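Inactive dihydroorotase-like domain (Chaetomium thermophilum, PDB 5NNL) adopts the barrel fold of the amidohydrolase superfamily, with extra antiparallel strands beside the barrel, and is not an active enzyme. Local coordinates at residues A[180-185]-A[299-304]; A[287-292]-A[303-308]. One frame throughout, in Å; residues are numbered along the deposited sequence.

Contact 2 pairs the end of strand 281-291 with the start of strand 305-315; contact 1 packs the loop between these two strands against the short helix 181-185, which follows strand 175-180. The contacts share G303 and K304, and their centres lie about 12 Å apart. V292 joins them directly: its CB is 3.3 Å from F301 O and its CG1 3.7 Å from S299 OG. D241 lies close to both, hydrogen-bonded to Y182 and S299 of contact 1 and touched by V292 of contact 2. Contact 1 sits about 15 Å from the centre of the chain and contact 2 about 23 Å, both on the same side.

Contact 1. Residues A[180-185]-A[299-304]; sequences CVYSLF and SPFAGK
Y182 does most of the work here, its phenol lying against P300 at the hydroxyl end and against F301 along one side. This is the close part of the contact. Y182 OH comes within 3.3 Å of P300 CD, and Y182 CE2 lies 3.8 Å from P300 CG, so the proline ring sits obliquely against the far end of the phenol. F301 turns its edge toward the face of Y182 in an offset edge-to-face pair, with centroids 6.0 Å apart and planes at 71°; the nearest atoms are F301 CE2 and Y182 CE1, at 4.1 Å. D241 links the two segments, its OD2 hydrogen-bonded to both Y182 OH and S299 OG, while L245 of helix 242-251 packs on Y182 and F301.

S299 also shapes the loop: with its side chain anti to its own backbone N (chi1 170°), S299 OG accepts from F301 N at 3.1 Å, nearly straight at 161°. The looser side is at F185. Its CB meets F301 CZ at 3.9 Å, but its ring leads away from the loop, and both phenylalanines remain partly exposed. The whole contact buries just 187 Å². An ST turn within a type I beta turn, S299 to A302, runs on into a type II turn, F301 to K304; this loop packs on the helix after strand 175-180 of the amidohydrolase (beta/alpha) barrel.

Contact 2. Residues A[287-292]-A[303-308]; sequences DRAFAV and GKVLKG
A289 faces K307, F290 faces L306 and A291 faces V305 where strands 288-291 and 305-308, joined by a long loop, form an antiparallel pair beside the barrel. Five backbone hydrogen bonds hold the pair. F290 and L306 form the hydrogen-bonded pair, with F290 N to L306 O and L306 N to F290 O both 3.1 Å. On one side of them G308 N donates to R288 O; on the other V292 N gives a straight 2.9 Å bond to K304 O, and G303 N reaches V292 O at 3.2 Å.

Apolar contacts divide between the two faces. A289 CB meets V305 CG1 at 3.8 Å on the more exposed face. On the other, F290 CG stands between its backbone N and carbonyl carbon (chi1 75°), which swings the ring across the neighbouring strand: F290 CE1 lies 4.0 Å from L306 CB and 3.6 Å from G308 O. L306 CD1 also packs 3.6 Å from V292 CG2, and P244 of helix 242-251 covers F290 and L306.

Among polar groups, K307 N bonds to T248 OG1 of that helix. The K307 methylene chain lies close along the D287 carbonyl; a water link between their charged ends is doubtful, and D287 OD2 has a salt bridge to R2. The chemistry implies a pairing held mainly by main-chain bonds, its apolar face turned to the helix and its charges at the margin.

Contact 1. Residues A[180-185]-A[299-304]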
ATOM      1  N   CYS A 180      -2.753   6.128   3.565  1.00 26.69           N
ATOM      2  CA  CYS A 180      -1.774   5.428   4.380  1.00 27.76           C
ATOM      3  C   CYS A 180      -2.192   5.495   5.841  1.00 27.81           C
ATOM      4  O   CYS A 180      -2.664   6.530   6.318  1.00 25.46           O
ATOM      5  CB  CYS A 180      -0.388   6.041   4.204  1.00 29.06           C
ATOM      6  SG  CYS A 180       0.153   6.176   2.494  1.00 29.23           S
ATOM      7  N   VAL A 181      -2.002   4.387   6.559  1.00 25.80           N
ATOM      8  CA  VAL A 181      -2.478   4.305   7.938  1.00 27.59           C
ATOM      9  C   VAL A 181      -1.861   5.407   8.792  1.00 27.09           C
ATOM     10  O   VAL A 181      -2.544   6.025   9.617  1.00 28.08           O
ATOM     11  CB  VAL A 181      -2.187   2.908   8.519  1.00 25.45           C
ATOM     12  CG1 VAL A 181      -2.488   2.869  10.023  1.00 27.41           C
ATOM     13  CG2 VAL A 181      -3.010   1.851   7.787  1.00 28.49           C
ATOM     14  N   TYR A 182      -0.561   5.662   8.627  1.00 26.49           N
ATOM     15  CA  TYR A 182       0.090   6.706   9.415  1.00 27.24           C
ATOM     16  C   TYR A 182      -0.598   8.054   9.245  1.00 30.80           C
ATOM     17  O   TYR A 182      -0.613   8.862  10.181  1.00 33.41           O
ATOM     18  CB  TYR A 182       1.563   6.838   9.023  1.00 30.26           C
ATOM     19  CG  TYR A 182       2.529   5.935   9.766  1.00 33.34           C
ATOM     20  CD1 TYR A 182       2.083   4.903  10.585  1.00 34.49           C
ATOM     21  CD2 TYR A 182       3.900   6.128   9.648  1.00 36.03           C
ATOM     22  CE1 TYR A 182       2.980   4.089  11.256  1.00 34.74           C
ATOM     23  CE2 TYR A 182       4.799   5.323  10.312  1.00 34.54           C
ATOM     24  CZ  TYR A 182       4.339   4.308  11.113  1.00 35.57           C
ATOM     25  OH  TYR A 182       5.254   3.515  11.765  1.00 38.69           O
ATOM     26  N   SER A 183      -1.161   8.320   8.063  1.00 28.14           N
ATOM     27  CA  SER A 183      -1.812   9.604   7.822  1.00 26.80           C
ATOM     28  C   SER A 183      -2.937   9.871   8.815  1.00 30.11           C
ATOM     29  O   SER A 183      -3.230  11.034   9.116  1.00 28.41           O
ATOM     30  CB  SER A 183      -2.362   9.660   6.398  1.00 27.65           C
ATOM     31  OG  SER A 183      -1.324   9.656   5.436  1.00 32.63           O
ATOM     32  N   LEU A 184      -3.590   8.822   9.318  1.00 30.76           N
ATOM     33  CA  LEU A 184      -4.706   9.009  10.237  1.00 29.62           C
ATOM     34  C   LEU A 184      -4.262   9.269  11.670  1.00 32.61           C
ATOM     35  O   LEU A 184      -5.077   9.726  12.480  1.00 30.81           O
ATOM     36  CB  LEU A 184      -5.625   7.785  10.210  1.00 28.42           C
ATOM     37  CG  LEU A 184      -6.429   7.523   8.932  1.00 30.40           C
ATOM     38  CD1 LEU A 184      -7.386   6.363   9.142  1.00 31.96           C
ATOM     39  CD2 LEU A 184      -7.197   8.759   8.475  1.00 33.50           C
ATOM     40  N   PHE A 185      -2.998   9.002  12.001  1.00 33.85           N
ATOM     41  CA  PHE A 185      -2.521   9.097  13.373  1.00 34.95           C
ATOM     42  C   PHE A 185      -1.296   9.988  13.532  1.00 37.56           C
ATOM     43  O   PHE A 185      -0.782  10.111  14.650  1.00 39.28           O
ATOM     44  CB  PHE A 185      -2.215   7.696  13.911  1.00 33.33           C
ATOM     45  CG  PHE A 185      -3.368   6.751  13.796  1.00 33.80           C
ATOM     46  CD1 PHE A 185      -4.363   6.741  14.754  1.00 33.17           C
ATOM     47  CD2 PHE A 185      -3.464   5.881  12.721  1.00 33.23           C
ATOM     48  CE1 PHE A 185      -5.430   5.883  14.648  1.00 28.83           C
ATOM     49  CE2 PHE A 185      -4.531   5.013  12.609  1.00 30.58           C
ATOM     50  CZ  PHE A 185      -5.516   5.015  13.575  1.00 31.54           C
ATOM     51  N   SER A 299       9.932   3.346  14.991  1.00 49.68           N
ATOM     52  CA  SER A 299       8.521   3.654  14.886  1.00 47.48           C
ATOM     53  C   SER A 299       8.280   4.999  15.552  1.00 45.12           C
ATOM     54  O   SER A 299       8.855   5.260  16.619  1.00 47.76           O
ATOM     55  CB  SER A 299       7.650   2.581  15.548  1.00 45.83           C
ATOM     56  OG  SER A 299       6.303   3.012  15.642  1.00 42.86           O
ATOM     57  N   PRO A 300       7.452   5.872  14.964  1.00 44.70           N
ATOM     58  CA  PRO A 300       7.074   7.106  15.671  1.00 42.25           C
ATOM     59  C   PRO A 300       6.266   6.856  16.930  1.00 42.25           C
ATOM     60  O   PRO A 300       6.020   7.806  17.683  1.00 44.23           O
ATOM     61  CB  PRO A 300       6.251   7.873  14.628  1.00 43.17           C
ATOM     62  CG  PRO A 300       5.741   6.827  13.698  1.00 41.63           C
ATOM     63  CD  PRO A 300       6.804   5.772  13.644  1.00 40.02           C
ATOM     64  N   PHE A 301       5.847   5.615  17.178  1.00 44.50           N
ATOM     65  CA  PHE A 301       5.092   5.258  18.369  1.00 44.10           C
ATOM     66  C   PHE A 301       5.894   4.383  19.325  1.00 45.68           C
ATOM     67  O   PHE A 301       5.314   3.792  20.241  1.00 46.05           O
ATOM     68  CB  PHE A 301       3.799   4.545  17.971  1.00 42.85           C
ATOM     69  CG  PHE A 301       2.924   5.349  17.058  1.00 39.25           C
ATOM     70  CD1 PHE A 301       2.088   6.328  17.565  1.00 44.51           C
ATOM     71  CD2 PHE A 301       2.935   5.125  15.694  1.00 38.08           C
ATOM     72  CE1 PHE A 301       1.282   7.069  16.726  1.00 42.61           C
ATOM     73  CE2 PHE A 301       2.131   5.863  14.850  1.00 38.38           C
ATOM     74  CZ  PHE A 301       1.303   6.837  15.367  1.00 38.68           C
ATOM     75  N   ALA A 302       7.209   4.279  19.129  1.00 47.10           N
ATOM     76  CA  ALA A 302       8.040   3.466  20.007  1.00 48.80           C
ATOM     77  C   ALA A 302       7.804   3.845  21.463  1.00 48.27           C
ATOM     78  O   ALA A 302       7.722   5.026  21.809  1.00 46.32           O
ATOM     79  CB  ALA A 302       9.520   3.639  19.651  1.00 49.60           C
ATOM     80  N   GLY A 303       7.680   2.830  22.317  1.00 51.86           N
ATOM     81  CA  GLY A 303       7.375   3.044  23.714  1.00 52.56           C
ATOM     82  C   GLY A 303       5.920   3.331  24.016  1.00 52.54           C
ATOM     83  O   GLY A 303       5.523   3.257  25.186  1.00 51.48           O
ATOM     84  N   LYS A 304       5.113   3.662  23.011  1.00 49.88           N
ATOM     85  CA  LYS A 304       3.679   3.784  23.218  1.00 45.21           C
ATOM     86  C   LYS A 304       3.048   2.398  23.277  1.00 44.85           C
ATOM     87  O   LYS A 304       3.596   1.415  22.776  1.00 46.99           O
ATOM     88  CB  LYS A 304       3.029   4.610  22.106  1.00 42.72           C
ATOM     89  CG  LYS A 304       3.545   6.034  22.007  1.00 49.23           C
ATOM     90  CD  LYS A 304       3.101   6.876  23.198  1.00 51.78           C
ATOM     91  CE  LYS A 304       3.852   8.200  23.264  1.00 56.12           C
ATOM     92  NZ  LYS A 304       3.935   8.720  24.665  1.00 56.22           N
TER

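Contact 2. Residues A[287-292]-A[303-308]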
ATOM      1  N   ASP A 287      -7.754  -7.145  22.279  1.00 37.70           N
ATOM      2  CA  ASP A 287      -7.650  -6.389  23.518  1.00 38.61           C
ATOM      3  C   ASP A 287      -6.283  -6.478  24.177  1.00 38.98           C
ATOM      4  O   ASP A 287      -6.049  -5.781  25.169  1.00 44.22           O
ATOM      5  CB  ASP A 287      -8.703  -6.872  24.522  1.00 40.36           C
ATOM      6  CG  ASP A 287     -10.031  -6.166  24.362  1.00 47.17           C
ATOM      7  OD1 ASP A 287     -10.031  -4.946  24.078  1.00 47.22           O
ATOM      8  OD2 ASP A 287     -11.074  -6.833  24.528  1.00 50.53           O
ATOM      9  N   ARG A 288      -5.386  -7.315  23.672  1.00 37.29           N
ATOM     10  CA  ARG A 288      -4.090  -7.476  24.314  1.00 38.28           C
ATOM     11  C   ARG A 288      -3.228  -6.247  24.055  1.00 39.33           C
ATOM     12  O   ARG A 288      -3.023  -5.852  22.902  1.00 37.87           O
ATOM     13  CB  ARG A 288      -3.397  -8.735  23.808  1.00 37.65           C
ATOM     14  CG  ARG A 288      -2.172  -9.097  24.623  1.00 43.11           C
ATOM     15  CD  ARG A 288      -1.528 -10.380  24.150  1.00 44.42           C
ATOM     16  NE  ARG A 288      -0.223 -10.571  24.779  1.00 51.18           N
ATOM     17  CZ  ARG A 288       0.686 -11.456  24.381  1.00 52.89           C
ATOM     18  NH1 ARG A 288       0.447 -12.247  23.344  1.00 50.50           N
ATOM     19  NH2 ARG A 288       1.842 -11.548  25.024  1.00 59.42           N
ATOM     20  N   ALA A 289      -2.733  -5.640  25.129  1.00 40.14           N
ATOM     21  CA  ALA A 289      -1.831  -4.506  25.018  1.00 39.94           C
ATOM     22  C   ALA A 289      -0.398  -4.977  24.806  1.00 43.48           C
ATOM     23  O   ALA A 289      -0.018  -6.086  25.196  1.00 41.92           O
ATOM     24  CB  ALA A 289      -1.902  -3.635  26.272  1.00 39.97           C
ATOM     25  N   PHE A 290       0.397  -4.117  24.177  1.00 43.76           N
ATOM     26  CA  PHE A 290       1.811  -4.385  23.967  1.00 42.21           C
ATOM     27  C   PHE A 290       2.511  -3.063  23.707  1.00 44.97           C
ATOM     28  O   PHE A 290       1.928  -2.139  23.133  1.00 46.41           O
ATOM     29  CB  PHE A 290       2.040  -5.347  22.798  1.00 42.83           C
ATOM     30  CG  PHE A 290       1.862  -4.713  21.448  1.00 40.39           C
ATOM     31  CD1 PHE A 290       0.601  -4.565  20.898  1.00 40.16           C
ATOM     32  CD2 PHE A 290       2.956  -4.266  20.730  1.00 42.63           C
ATOM     33  CE1 PHE A 290       0.436  -3.982  19.659  1.00 38.58           C
ATOM     34  CE2 PHE A 290       2.797  -3.684  19.489  1.00 41.51           C
ATOM     35  CZ  PHE A 290       1.535  -3.541  18.953  1.00 34.91           C
ATOM     36  N   ALA A 291       3.764  -2.981  24.136  1.00 42.69           N
ATOM     37  CA  ALA A 291       4.576  -1.797  23.910  1.00 46.74           C
ATOM     38  C   ALA A 291       5.233  -1.891  22.541  1.00 48.21           C
ATOM     39  O   ALA A 291       5.891  -2.889  22.230  1.00 47.59           O
ATOM     40  CB  ALA A 291       5.639  -1.654  24.998  1.00 48.04           C
ATOM     41  N   VAL A 292       5.046  -0.860  21.726  1.00 47.22           N
ATOM     42  CA  VAL A 292       5.697  -0.816  20.420  1.00 48.48           C
ATOM     43  C   VAL A 292       7.187  -1.015  20.669  1.00 52.95           C
ATOM     44  O   VAL A 292       7.798  -0.223  21.402  1.00 54.62           O
ATOM     45  CB  VAL A 292       5.413   0.500  19.680  1.00 46.19           C
ATOM     46  CG1 VAL A 292       6.108   0.506  18.324  1.00 47.40           C
ATOM     47  CG2 VAL A 292       3.918   0.698  19.503  1.00 46.56           C
ATOM     48  N   GLY A 303       7.680   2.830  22.317  1.00 51.86           N
ATOM     49  CA  GLY A 303       7.375   3.044  23.714  1.00 52.56           C
ATOM     50  C   GLY A 303       5.920   3.331  24.016  1.00 52.54           C
ATOM     51  O   GLY A 303       5.523   3.257  25.186  1.00 51.48           O
ATOM     52  N   LYS A 304       5.113   3.662  23.011  1.00 49.88           N
ATOM     53  CA  LYS A 304       3.679   3.784  23.218  1.00 45.21           C
ATOM     54  C   LYS A 304       3.048   2.398  23.277  1.00 44.85           C
ATOM     55  O   LYS A 304       3.596   1.415  22.776  1.00 46.99           O
ATOM     56  CB  LYS A 304       3.029   4.610  22.106  1.00 42.72           C
ATOM     57  CG  LYS A 304       3.545   6.034  22.007  1.00 49.23           C
ATOM     58  CD  LYS A 304       3.101   6.876  23.198  1.00 51.78           C
ATOM     59  CE  LYS A 304       3.852   8.200  23.264  1.00 56.12           C
ATOM     60  NZ  LYS A 304       3.935   8.720  24.665  1.00 56.22           N
ATOM     61  N   VAL A 305       1.876   2.333  23.899  1.00 40.24           N
ATOM     62  CA  VAL A 305       1.164   1.080  24.114  1.00 41.00           C
ATOM     63  C   VAL A 305      -0.046   1.053  23.192  1.00 38.68           C
ATOM     64  O   VAL A 305      -0.908   1.938  23.259  1.00 41.05           O
ATOM     65  CB  VAL A 305       0.744   0.917  25.581  1.00 42.55           C
ATOM     66  CG1 VAL A 305      -0.108  -0.329  25.760  1.00 42.48           C
ATOM     67  CG2 VAL A 305       1.975   0.849  26.464  1.00 42.18           C
ATOM     68  N   LEU A 306      -0.112   0.036  22.341  1.00 37.03           N
ATOM     69  CA  LEU A 306      -1.237  -0.172  21.446  1.00 36.26           C
ATOM     70  C   LEU A 306      -1.937  -1.476  21.809  1.00 37.69           C
ATOM     71  O   LEU A 306      -1.477  -2.240  22.662  1.00 36.83           O
ATOM     72  CB  LEU A 306      -0.773  -0.197  19.984  1.00 35.26           C
ATOM     73  CG  LEU A 306       0.010   1.033  19.517  1.00 36.72           C
ATOM     74  CD1 LEU A 306       0.572   0.818  18.119  1.00 32.85           C
ATOM     75  CD2 LEU A 306      -0.862   2.282  19.555  1.00 35.29           C
ATOM     76  N   LYS A 307      -3.071  -1.723  21.157  1.00 37.80           N
ATOM     77  CA  LYS A 307      -3.802  -2.971  21.310  1.00 37.07           C
ATOM     78  C   LYS A 307      -3.905  -3.687  19.969  1.00 35.40           C
ATOM     79  O   LYS A 307      -3.973  -3.056  18.910  1.00 33.32           O
ATOM     80  CB  LYS A 307      -5.200  -2.725  21.881  1.00 37.75           C
ATOM     81  CG  LYS A 307      -5.170  -2.040  23.238  1.00 43.87           C
ATOM     82  CD  LYS A 307      -6.249  -2.549  24.175  1.00 43.39           C
ATOM     83  CE  LYS A 307      -6.142  -1.869  25.532  1.00 47.60           C
ATOM     84  NZ  LYS A 307      -7.027  -2.475  26.571  1.00 55.21           N
ATOM     85  N   GLY A 308      -3.913  -5.014  20.027  1.00 33.76           N
ATOM     86  CA  GLY A 308      -4.011  -5.825  18.832  1.00 32.78           C
ATOM     87  C   GLY A 308      -2.756  -6.629  18.573  1.00 30.57           C
ATOM     88  O   GLY A 308      -1.832  -6.159  17.900  1.00 33.58           O
TER
HETATM   89  O   HOH W   1      -9.190  -3.334  25.830  1.00 48.40           O